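Local atomic coordinates of phosphatidylinositol 4,5-bisphosphate-binding protein SLM1 (Saccharomyces cerevisiae, PDB entry 4A6H), a protein that binds phosphatidylinositol 4,5-bisphosphate and, together with SLM2, acts as an effector of TORC2 and calcineurin signalling, mediating actin polarization. Residues 80-85 and 96-101. Numbering follows the deposited sequence.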
# COMPACT_ATOMS: atom_id res chain seq x y z
N PHE A 80 9.90 -11.30 -17.65
CA PHE A 80 10.24 -9.90 -17.42
C PHE A 80 11.52 -9.78 -16.60
O PHE A 80 11.96 -10.74 -15.97
CB PHE A 80 9.08 -9.11 -16.78
CG PHE A 80 8.78 -9.47 -15.35
CD1 PHE A 80 7.92 -10.51 -15.04
CD2 PHE A 80 9.33 -8.73 -14.31
CE1 PHE A 80 7.64 -10.84 -13.71
CE2 PHE A 80 9.05 -9.05 -12.98
CZ PHE A 80 8.20 -10.10 -12.69
N VAL A 81 12.11 -8.59 -16.63
CA VAL A 81 13.36 -8.32 -15.94
C VAL A 81 13.15 -7.32 -14.81
O VAL A 81 12.54 -6.26 -15.00
CB VAL A 81 14.41 -7.74 -16.90
CG1 VAL A 81 15.70 -7.45 -16.16
CG2 VAL A 81 14.62 -8.70 -18.08
N LEU A 82 13.67 -7.68 -13.64
CA LEU A 82 13.70 -6.82 -12.47
C LEU A 82 15.14 -6.37 -12.28
O LEU A 82 16.05 -7.19 -12.17
CB LEU A 82 13.19 -7.57 -11.23
CG LEU A 82 13.02 -6.78 -9.94
CD1 LEU A 82 11.95 -5.71 -10.11
CD2 LEU A 82 12.65 -7.72 -8.81
N HIS A 83 15.35 -5.05 -12.26
CA HIS A 83 16.68 -4.45 -12.18
C HIS A 83 16.94 -3.86 -10.80
O HIS A 83 16.07 -3.20 -10.25
CB HIS A 83 16.79 -3.34 -13.23
CG HIS A 83 18.09 -2.60 -13.21
ND1 HIS A 83 19.23 -3.09 -13.79
CD2 HIS A 83 18.42 -1.38 -12.70
CE1 HIS A 83 20.21 -2.22 -13.64
NE2 HIS A 83 19.74 -1.17 -12.99
N ALA A 84 18.13 -4.09 -10.25
CA ALA A 84 18.49 -3.51 -8.95
C ALA A 84 19.23 -2.18 -9.09
O ALA A 84 20.24 -2.09 -9.80
CB ALA A 84 19.32 -4.50 -8.14
N LYS A 85 18.75 -1.17 -8.38
CA LYS A 85 19.35 0.16 -8.41
C LYS A 85 20.37 0.30 -7.30
O LYS A 85 21.17 1.24 -7.29
CB LYS A 85 18.28 1.24 -8.27
CG LYS A 85 17.37 1.35 -9.50
CD LYS A 85 16.47 2.58 -9.43
CE LYS A 85 15.47 2.49 -8.29
NZ LYS A 85 14.43 3.56 -8.38
N TRP A 96 17.48 -9.66 -12.57
CA TRP A 96 16.87 -10.96 -12.38
C TRP A 96 15.72 -11.17 -13.35
O TRP A 96 14.98 -10.23 -13.66
CB TRP A 96 16.37 -11.11 -10.95
CG TRP A 96 17.46 -11.50 -9.99
CD1 TRP A 96 18.80 -11.62 -10.27
CD2 TRP A 96 17.32 -11.83 -8.61
NE1 TRP A 96 19.49 -12.00 -9.15
CE2 TRP A 96 18.60 -12.13 -8.11
CE3 TRP A 96 16.23 -11.89 -7.74
CZ2 TRP A 96 18.82 -12.50 -6.78
CZ3 TRP A 96 16.45 -12.26 -6.41
CH2 TRP A 96 17.74 -12.56 -5.95
N VAL A 97 15.60 -12.39 -13.86
CA VAL A 97 14.60 -12.69 -14.87
C VAL A 97 13.53 -13.58 -14.26
O VAL A 97 13.85 -14.60 -13.64
CB VAL A 97 15.24 -13.37 -16.09
CG1 VAL A 97 14.16 -13.77 -17.09
CG2 VAL A 97 16.26 -12.44 -16.74
N PHE A 98 12.28 -13.16 -14.40
CA PHE A 98 11.13 -13.90 -13.91
C PHE A 98 10.28 -14.41 -15.05
O PHE A 98 10.18 -13.78 -16.10
CB PHE A 98 10.27 -13.02 -13.00
CG PHE A 98 10.93 -12.67 -11.69
CD1 PHE A 98 11.73 -11.55 -11.59
CD2 PHE A 98 10.77 -13.48 -10.57
CE1 PHE A 98 12.34 -11.22 -10.39
CE2 PHE A 98 11.38 -13.15 -9.37
CZ PHE A 98 12.16 -12.03 -9.28
N LYS A 99 9.67 -15.56 -14.83
CA LYS A 99 8.81 -16.16 -15.83
C LYS A 99 7.46 -16.52 -15.22
O LYS A 99 7.40 -17.24 -14.23
CB LYS A 99 9.48 -17.40 -16.44
CG LYS A 99 8.64 -18.11 -17.50
CD LYS A 99 9.42 -19.19 -18.24
CE LYS A 99 9.76 -20.36 -17.36
NZ LYS A 99 10.32 -21.48 -18.17
N ALA A 100 6.38 -16.04 -15.83
CA ALA A 100 5.04 -16.34 -15.36
C ALA A 100 4.44 -17.42 -16.25
O ALA A 100 5.09 -17.94 -17.16
CB ALA A 100 4.17 -15.09 -15.35
N ASP A 101 3.17 -17.73 -16.00
CA ASP A 101 2.48 -18.79 -16.73
C ASP A 101 2.09 -18.42 -18.16
O ASP A 101 1.98 -19.28 -19.03
CB ASP A 101 1.23 -19.20 -15.95
CG ASP A 101 1.30 -18.83 -14.48
OD1 ASP A 101 1.31 -17.62 -14.15
OD2 ASP A 101 1.36 -19.76 -13.64
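Phe80 and Phe98 form the tight side of a two-stranded contact whose opposite face, bearing Val81 and Val97, is packed more loosely. Their rings are nearly parallel, at 17°, but slid so far apart that they barely overlap, and the closest side-chain touch is instead a CH-pi contact: Phe98 CB sits over one face of the Phe80 ring, toward its rim, 3.5 Å from CE1 of Phe80. Phe80 gets there because its CG stands between the backbone N and the carbonyl carbon (chi1 70°), which swings the ring toward the neighbouring strand. Leu82 then closes on the rim of the other ring, its CB 3.8 Å from Phe98 CE1 and near that ring's plane. Two strands of the PH-domain sheet, 79-84 and 95-99, are joined here as a hairpin, and on the face bearing Phe80, Leu82 and Phe98, Phe80 packs against Met106, Phe110 and Leu113 of helix 103-116. Four backbone bonds hold the register: Phe80 and Phe98 exchange one pair, Leu82 and Trp96 the other, each 2.9 Å from N to O. The face bearing Val81 and Val97 is looser. This non-hydrogen-bonded pair is partly exposed, and its CG2 atoms come no nearer than 4.3 Å. Lys99, farther along strand 95-99, belongs to an inositol-4-phosphate pocket; its NZ makes a weak hydrogen bond to the ligand, while Tyr22 provides a cation-pi partner.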